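Side-chain contacts in UDP-4-amino-4,6-dideoxy-N-acetyl-beta-L-altrosamine transaminase (PDB 2FNU), which catalyses the pyridoxal-phosphate-dependent transamination of a UDP-linked 4-keto sugar, the second step in making pseudaminic acid, a sugar that modifies flagellin: residues I77-I82 with N89-S94; S83-A88 with Y320-Y325. One frame throughout, in Å; residues are numbered along the deposited sequence.

Contact 1 (I77-I82 with N89-S94); sequences IITTPI and NMLLES
Ile77 and Leu91 join strand 76-79 to helix 86-93, the first two elements of a beta-alpha-beta crossover that returns to the parallel strand 97-100 in the mixed sheet of this PLP-dependent aminotransferase. Ile77 turns its CB toward the helix, and already this atom lies 4.1 Å from Leu91 CD2. Its two branches then part. CG2, anti to the backbone N, comes against both methyls of the leucine, with CD2 at 3.9 Å and CD1 slightly farther off. The other branch runs out through CG1 with chi2 extended (-176°), which carries CD1 to Leu91 CD2 at 3.6 Å, the closest approach across the contact. The leucine fork therefore divides its work: CD2 rests on Ile77, while CD1 also reaches the next inward-facing strand residue, Thr79. There the meeting is tip to tip, Thr79 CG2 to Leu91 CD1 at 4.0 Å. Tyr64 of helix 56-66 also packs on Leu91. Thr79 turns its methyl to the leucine, while OG1 is hydrogen-bonded to Val126 O of the neighbouring strand 122-128. Ser94 OG folds back to donate a 2.9 Å hydrogen bond to Met90 O.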
loop_
_atom_site.group_PDB
_atom_site.type_symbol
_atom_site.label_atom_id
_atom_site.label_comp_id
_atom_site.label_asym_id
_atom_site.label_seq_id
_atom_site.Cartn_x
_atom_site.Cartn_y
_atom_site.Cartn_z
ATOM N N ILE B 77 -19.100 -15.384 -4.197
ATOM C CA ILE B 77 -17.948 -16.117 -3.696
ATOM C C ILE B 77 -18.254 -16.587 -2.293
ATOM O O ILE B 77 -18.620 -15.784 -1.446
ATOM C CB ILE B 77 -16.656 -15.267 -3.751
ATOM C CG1 ILE B 77 -16.209 -15.137 -5.221
ATOM C CG2 ILE B 77 -15.547 -15.896 -2.892
ATOM C CD1 ILE B 77 -14.895 -14.402 -5.474
ATOM N N ILE B 78 -18.127 -17.892 -2.070
ATOM C CA ILE B 78 -18.391 -18.458 -0.757
ATOM C C ILE B 78 -17.177 -18.215 0.112
ATOM O O ILE B 78 -16.042 -18.409 -0.318
ATOM C CB ILE B 78 -18.654 -19.976 -0.868
ATOM C CG1 ILE B 78 -19.959 -20.215 -1.622
ATOM C CG2 ILE B 78 -18.745 -20.596 0.495
ATOM C CD1 ILE B 78 -20.073 -21.660 -2.138
ATOM N N THR B 79 -17.423 -17.806 1.355
ATOM C CA THR B 79 -16.313 -17.582 2.287
ATOM C C THR B 79 -16.756 -17.757 3.733
ATOM O O THR B 79 -17.895 -18.149 4.004
ATOM C CB THR B 79 -15.635 -16.196 2.035
ATOM O OG1 THR B 79 -14.414 -16.107 2.785
ATOM C CG2 THR B 79 -16.576 -15.055 2.394
ATOM N N THR B 80 -15.844 -17.499 4.658
ATOM C CA THR B 80 -16.132 -17.665 6.085
ATOM C C THR B 80 -16.471 -16.329 6.741
ATOM O O THR B 80 -15.859 -15.301 6.405
ATOM C CB THR B 80 -14.928 -18.273 6.828
ATOM O OG1 THR B 80 -15.218 -18.336 8.238
ATOM C CG2 THR B 80 -13.625 -17.465 6.572
ATOM N N PRO B 81 -17.427 -16.341 7.687
ATOM C CA PRO B 81 -17.706 -15.121 8.437
ATOM C C PRO B 81 -16.716 -14.897 9.581
ATOM O O PRO B 81 -16.735 -13.833 10.178
ATOM C CB PRO B 81 -19.110 -15.385 9.001
ATOM C CG PRO B 81 -19.151 -16.866 9.223
ATOM C CD PRO B 81 -18.319 -17.453 8.070
ATOM N N ILE B 82 -15.905 -15.910 9.898
ATOM C CA ILE B 82 -14.902 -15.795 10.976
ATOM C C ILE B 82 -13.543 -15.538 10.347
ATOM O O ILE B 82 -12.727 -16.447 10.149
ATOM C CB ILE B 82 -14.910 -17.026 11.935
ATOM C CG1 ILE B 82 -16.297 -17.185 12.577
ATOM C CG2 ILE B 82 -13.871 -16.873 13.052
ATOM C CD1 ILE B 82 -16.785 -15.930 13.366
ATOM N N ASN B 89 -14.114 -7.481 2.628
ATOM C CA ASN B 89 -14.139 -6.131 2.043
ATOM C C ASN B 89 -13.540 -6.151 0.644
ATOM O O ASN B 89 -14.001 -5.437 -0.250
ATOM C CB ASN B 89 -13.322 -5.118 2.861
ATOM C CG ASN B 89 -14.058 -4.551 4.086
ATOM O OD1 ASN B 89 -13.444 -3.818 4.896
ATOM N ND2 ASN B 89 -15.328 -4.855 4.234
ATOM N N MET B 90 -12.487 -6.945 0.440
ATOM C CA MET B 90 -11.844 -6.936 -0.886
ATOM C C MET B 90 -12.667 -7.684 -1.921
ATOM O O MET B 90 -12.532 -7.410 -3.110
ATOM C CB MET B 90 -10.399 -7.439 -0.821
ATOM C CG MET B 90 -9.468 -6.543 -0.001
ATOM S SD MET B 90 -9.421 -4.829 -0.636
ATOM C CE MET B 90 -10.588 -4.018 0.477
ATOM N N LEU B 91 -13.564 -8.562 -1.468
ATOM C CA LEU B 91 -14.561 -9.146 -2.370
ATOM C C LEU B 91 -15.502 -8.069 -2.879
ATOM O O LEU B 91 -15.757 -7.963 -4.089
ATOM C CB LEU B 91 -15.329 -10.286 -1.679
ATOM C CG LEU B 91 -14.513 -11.551 -1.378
ATOM C CD1 LEU B 91 -15.305 -12.539 -0.506
ATOM C CD2 LEU B 91 -14.028 -12.275 -2.659
ATOM N N LEU B 92 -16.027 -7.276 -1.955
ATOM C CA LEU B 92 -16.941 -6.186 -2.337
ATOM C C LEU B 92 -16.255 -5.245 -3.318
ATOM O O LEU B 92 -16.858 -4.843 -4.308
ATOM C CB LEU B 92 -17.413 -5.397 -1.111
ATOM C CG LEU B 92 -18.293 -6.161 -0.108
ATOM C CD1 LEU B 92 -18.716 -5.236 1.024
ATOM C CD2 LEU B 92 -19.524 -6.793 -0.776
ATOM N N GLU B 93 -14.987 -4.914 -3.055
ATOM C CA GLU B 93 -14.276 -3.994 -3.936
ATOM C C GLU B 93 -13.996 -4.586 -5.312
ATOM O O GLU B 93 -13.675 -3.851 -6.253
ATOM C CB GLU B 93 -12.971 -3.518 -3.287
ATOM C CG GLU B 93 -13.206 -2.482 -2.196
ATOM C CD GLU B 93 -13.476 -1.099 -2.801
ATOM O OE1 GLU B 93 -14.665 -0.720 -2.981
ATOM O OE2 GLU B 93 -12.485 -0.414 -3.144
ATOM N N SER B 94 -14.095 -5.909 -5.424
ATOM C CA SER B 94 -13.842 -6.586 -6.681
ATOM C C SER B 94 -15.148 -6.956 -7.387
ATOM O O SER B 94 -15.119 -7.593 -8.436
ATOM C CB SER B 94 -12.969 -7.819 -6.436
ATOM O OG SER B 94 -11.736 -7.403 -5.859
#

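Contact 2 (S83-A88 with Y320-Y325); sequences SFVATA and YQYQLY. With PMP (4'-deoxy-4'-aminopyridoxal-5'-phosphate), chain E; UD1 (uridine-diphosphate-N-acetylglucosamine), chain F.
Val85 and Tyr322 bring the two backbones nearest, their CA atoms 8.9 Å apart, where a loop leading into helix 86-93 faces the start of helix 323-328. Tyr322 holds the N-cap position there, and its carbonyl O takes a weak bond from Tyr325 N; on the other side Thr87 N and Ala88 N bond back to Phe84 O and Val85 O. Val85 CG2 is the apolar hub: it lies 3.8 Å from Tyr322 CE2, approaching that ring obliquely, and also touches Tyr325 CE1. Polar linkage comes through a water that sits 2.7 Å from Tyr322 OH and accepts a weak bond from Val85 N. Tyr325 reaches further along the helix, its OH packed tightly at 3.3 Å from Ala88 CB; the hydroxyl finds its polar partner in the side-chain amide of Asn89. Behind this packing lies the active site of a DegT/DnrJ/EryC1 aminotransferase, caught as the external aldimine, with PMP N4A covalently joined to UD1 C4'. A chi1 of -173°, with CG anti to the backbone N, lays one face of the Phe84 ring against the sugar and PMP N4A; UD1 O5' stands 3.5 Å above the ring plane, offset toward the rim. Val85 CG1 lies on the opposite face, toward the rim, so the valine backs the aromatic wall and meets the tyrosines at once. His210 of the second subunit meets the Phe84 ring edge-to-face. Near the pyridine nitrogen, Ser83 OG donates to Thr87 OG1 at 2.8 Å, and Thr87 OG1 is hydrogen-bonded in turn to Asp154 OD1, a chain that probably orients this pocket carboxylate. Thr87 OG1 itself comes within 3.6 Å of PMP N1.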
loop_
_atom_site.group_PDB
_atom_site.type_symbol
_atom_site.label_atom_id
_atom_site.label_comp_id
_atom_site.label_asym_id
_atom_site.label_seq_id
_atom_site.Cartn_x
_atom_site.Cartn_y
_atom_site.Cartn_z
ATOM N N SER B 83 -13.346 -14.275 9.983
ATOM C CA SER B 83 -12.063 -13.805 9.465
ATOM C C SER B 83 -11.966 -12.343 9.760
ATOM O O SER B 83 -12.957 -11.728 10.192
ATOM C CB SER B 83 -11.945 -13.998 7.952
ATOM O OG SER B 83 -10.598 -13.726 7.582
ATOM N N PHE B 84 -10.785 -11.774 9.538
ATOM C CA PHE B 84 -10.702 -10.315 9.585
ATOM C C PHE B 84 -11.510 -9.724 8.432
ATOM O O PHE B 84 -11.614 -10.335 7.376
ATOM C CB PHE B 84 -9.253 -9.837 9.521
ATOM C CG PHE B 84 -9.109 -8.358 9.737
ATOM C CD1 PHE B 84 -9.490 -7.788 10.941
ATOM C CD2 PHE B 84 -8.669 -7.536 8.710
ATOM C CE1 PHE B 84 -9.395 -6.403 11.141
ATOM C CE2 PHE B 84 -8.562 -6.146 8.896
ATOM C CZ PHE B 84 -8.936 -5.587 10.111
ATOM N N VAL B 85 -12.080 -8.535 8.632
ATOM C CA VAL B 85 -13.014 -7.997 7.644
ATOM C C VAL B 85 -12.411 -7.858 6.236
ATOM O O VAL B 85 -13.135 -7.940 5.224
ATOM C CB VAL B 85 -13.631 -6.662 8.139
ATOM C CG1 VAL B 85 -12.593 -5.517 8.074
ATOM C CG2 VAL B 85 -14.890 -6.306 7.361
ATOM N N ALA B 86 -11.098 -7.664 6.155
ATOM C CA ALA B 86 -10.447 -7.482 4.850
ATOM C C ALA B 86 -10.753 -8.603 3.866
ATOM O O ALA B 86 -10.832 -8.360 2.666
ATOM C CB ALA B 86 -8.927 -7.351 5.018
ATOM N N THR B 87 -10.888 -9.841 4.360
ATOM C CA THR B 87 -11.109 -10.977 3.465
ATOM C C THR B 87 -12.362 -10.752 2.631
ATOM O O THR B 87 -12.402 -11.075 1.434
ATOM C CB THR B 87 -11.251 -12.267 4.281
ATOM O OG1 THR B 87 -10.130 -12.402 5.171
ATOM C CG2 THR B 87 -11.280 -13.491 3.351
ATOM N N ALA B 88 -13.378 -10.168 3.266
ATOM C CA ALA B 88 -14.649 -9.892 2.592
ATOM C C ALA B 88 -14.708 -8.490 1.977
ATOM O O ALA B 88 -15.299 -8.331 0.905
ATOM C CB ALA B 88 -15.828 -10.101 3.540
ATOM N N TYR B 320 -20.739 -10.634 8.784
ATOM C CA TYR B 320 -22.097 -10.201 8.364
ATOM C C TYR B 320 -22.782 -9.325 9.432
ATOM O O TYR B 320 -23.833 -8.751 9.157
ATOM C CB TYR B 320 -22.971 -11.413 8.002
ATOM C CG TYR B 320 -23.112 -12.416 9.140
ATOM C CD1 TYR B 320 -22.453 -13.651 9.095
ATOM C CD2 TYR B 320 -23.876 -12.119 10.270
ATOM C CE1 TYR B 320 -22.565 -14.567 10.147
ATOM C CE2 TYR B 320 -23.985 -13.035 11.340
ATOM C CZ TYR B 320 -23.329 -14.262 11.257
ATOM O OH TYR B 320 -23.415 -15.164 12.294
ATOM N N GLN B 321 -22.209 -9.253 10.636
ATOM C CA GLN B 321 -22.731 -8.386 11.703
ATOM C C GLN B 321 -22.394 -6.905 11.498
ATOM O O GLN B 321 -23.026 -6.034 12.126
ATOM C CB GLN B 321 -22.188 -8.803 13.084
ATOM C CG GLN B 321 -22.740 -10.085 13.705
ATOM C CD GLN B 321 -22.397 -10.208 15.219
ATOM O OE1 GLN B 321 -21.967 -9.233 15.870
ATOM N NE2 GLN B 321 -22.610 -11.401 15.781
ATOM N N TYR B 322 -21.366 -6.618 10.691
ATOM C CA TYR B 322 -20.970 -5.224 10.486
ATOM C C TYR B 322 -22.058 -4.463 9.737
ATOM O O TYR B 322 -22.728 -5.024 8.867
ATOM C CB TYR B 322 -19.659 -5.152 9.708
ATOM C CG TYR B 322 -18.431 -5.499 10.520
ATOM C CD1 TYR B 322 -18.086 -4.769 11.669
ATOM C CD2 TYR B 322 -17.577 -6.536 10.113
ATOM C CE1 TYR B 322 -16.941 -5.070 12.404
ATOM C CE2 TYR B 322 -16.428 -6.856 10.846
ATOM C CZ TYR B 322 -16.108 -6.102 11.980
ATOM O OH TYR B 322 -14.992 -6.358 12.749
ATOM N N GLN B 323 -22.197 -3.173 10.074
ATOM C CA GLN B 323 -23.207 -2.287 9.473
ATOM C C GLN B 323 -23.241 -2.338 7.947
ATOM O O GLN B 323 -24.314 -2.418 7.331
ATOM C CB GLN B 323 -22.983 -0.841 9.944
ATOM C CG GLN B 323 -24.029 0.143 9.391
ATOM C CD GLN B 323 -23.867 1.590 9.883
ATOM O OE1 GLN B 323 -24.553 2.507 9.398
ATOM N NE2 GLN B 323 -22.967 1.800 10.839
ATOM N N LEU B 324 -22.064 -2.309 7.328
ATOM C CA LEU B 324 -21.996 -2.367 5.881
ATOM C C LEU B 324 -22.704 -3.607 5.357
ATOM O O LEU B 324 -23.452 -3.529 4.387
ATOM C CB LEU B 324 -20.543 -2.350 5.408
ATOM C CG LEU B 324 -20.290 -2.540 3.905
ATOM C CD1 LEU B 324 -20.915 -1.421 3.064
ATOM C CD2 LEU B 324 -18.803 -2.634 3.667
ATOM N N TYR B 325 -22.436 -4.747 5.996
ATOM C CA TYR B 325 -22.950 -6.023 5.503
ATOM C C TYR B 325 -24.440 -6.161 5.816
ATOM O O TYR B 325 -25.194 -6.704 5.005
ATOM C CB TYR B 325 -22.112 -7.192 6.064
ATOM C CG TYR B 325 -20.740 -7.172 5.443
ATOM C CD1 TYR B 325 -19.733 -6.338 5.945
ATOM C CD2 TYR B 325 -20.468 -7.930 4.303
ATOM C CE1 TYR B 325 -18.479 -6.269 5.329
ATOM C CE2 TYR B 325 -19.194 -7.889 3.683
ATOM C CZ TYR B 325 -18.221 -7.046 4.206
ATOM O OH TYR B 325 -16.978 -6.978 3.586
HETATM N N1 PMP E . -6.806 -11.676 6.353
HETATM C C2 PMP E . -6.681 -12.089 7.654
HETATM C C2A PMP E . -7.183 -13.464 8.028
HETATM C C3 PMP E . -6.083 -11.233 8.590
HETATM O O3 PMP E . -5.917 -11.636 9.885
HETATM C C4 PMP E . -5.636 -9.947 8.206
HETATM C C4A PMP E . -5.068 -8.969 9.212
HETATM N N4A PMP E . -5.674 -9.103 10.518
HETATM C C5 PMP E . -5.722 -9.580 6.859
HETATM C C6 PMP E . -6.257 -10.488 5.946
HETATM C C5A PMP E . -5.224 -8.235 6.362
HETATM O O4P PMP E . -3.811 -8.308 6.323
HETATM P P PMP E . -2.938 -6.949 6.355
HETATM O O1P PMP E . -2.996 -6.451 7.780
HETATM O O2P PMP E . -1.545 -7.383 6.010
HETATM O O3P PMP E . -3.493 -5.978 5.349
HETATM C "C1'" UD1 F . -6.404 -6.579 12.821
HETATM C "C2'" UD1 F . -6.742 -8.056 13.089
HETATM C "C3'" UD1 F . -5.565 -8.985 12.806
HETATM C "C4'" UD1 F . -4.932 -8.663 11.446
HETATM C "C5'" UD1 F . -4.654 -7.166 11.212
HETATM C "C6'" UD1 F . -3.389 -6.691 11.932
HETATM C "C7'" UD1 F . -8.488 -8.225 14.824
HETATM C "C8'" UD1 F . -8.812 -8.218 16.294
HETATM N "N2'" UD1 F . -7.198 -8.212 14.471
HETATM O "O1'" UD1 F . -5.554 -6.067 13.849
HETATM O "O3'" UD1 F . -6.013 -10.361 12.796
HETATM O "O5'" UD1 F . -5.798 -6.357 11.533
HETATM O "O7'" UD1 F . -9.374 -8.250 14.005
HETATM N N1 UD1 F . 0.951 -4.485 18.031
HETATM C C2 UD1 F . 2.348 -4.474 18.218
HETATM N N3 UD1 F . 3.141 -3.901 17.298
HETATM C C4 UD1 F . 2.641 -3.322 16.197
HETATM C C5 UD1 F . 1.268 -3.299 15.954
HETATM C C6 UD1 F . 0.405 -3.879 16.876
HETATM O O2 UD1 F . 2.841 -5.004 19.244
HETATM O O4 UD1 F . 3.419 -2.802 15.376
HETATM C C1B UD1 F . 0.103 -5.111 19.066
HETATM C C2B UD1 F . -0.223 -4.041 20.100
HETATM O "O2'" UD1 F . -0.122 -4.608 21.409
HETATM C C3B UD1 F . -1.652 -3.650 19.796
HETATM C C4B UD1 F . -2.229 -4.925 19.216
HETATM O O4B UD1 F . -1.147 -5.572 18.536
HETATM O O3B UD1 F . -2.384 -3.229 20.954
HETATM C C5B UD1 F . -3.342 -4.604 18.239
HETATM O O5B UD1 F . -3.838 -5.834 17.728
HETATM P PA UD1 F . -5.296 -5.859 17.038
HETATM O O1A UD1 F . -5.500 -7.234 16.420
HETATM O O2A UD1 F . -6.303 -5.332 18.047
HETATM O O3A UD1 F . -4.999 -4.746 15.900
HETATM P PB UD1 F . -5.832 -4.620 14.518
HETATM O O1B UD1 F . -7.317 -4.496 14.821
HETATM O O2B UD1 F . -5.122 -3.577 13.667
HETATM O O HOH W 1 -12.998 -7.716 11.472
#

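Overall arrangement
Contacts 1 and 2 have centres about 8 Å apart and share helix 86-93. Along the chain, 77-82, 83-88 and 89-94 follow without a break, from strand 76-79 through the cofactor loop into the helix, whereas 320-325 arrives more than 230 residues later, so the contacts interleave. Contact 1 packs the helix on strand 76-79 of the sheet; contact 2 sets a distant segment against the helix start. They meet directly where Leu92 packs on Leu324 and Tyr325, and Pro81 on Tyr320. Both border the second subunit: Glu93 forms a salt bridge with Arg65 of the second subunit, and Gln323 N a hydrogen bond with Glu221 of that subunit. Residues 77-94 thus run from the sheet, past the cofactor pocket, to the second subunit.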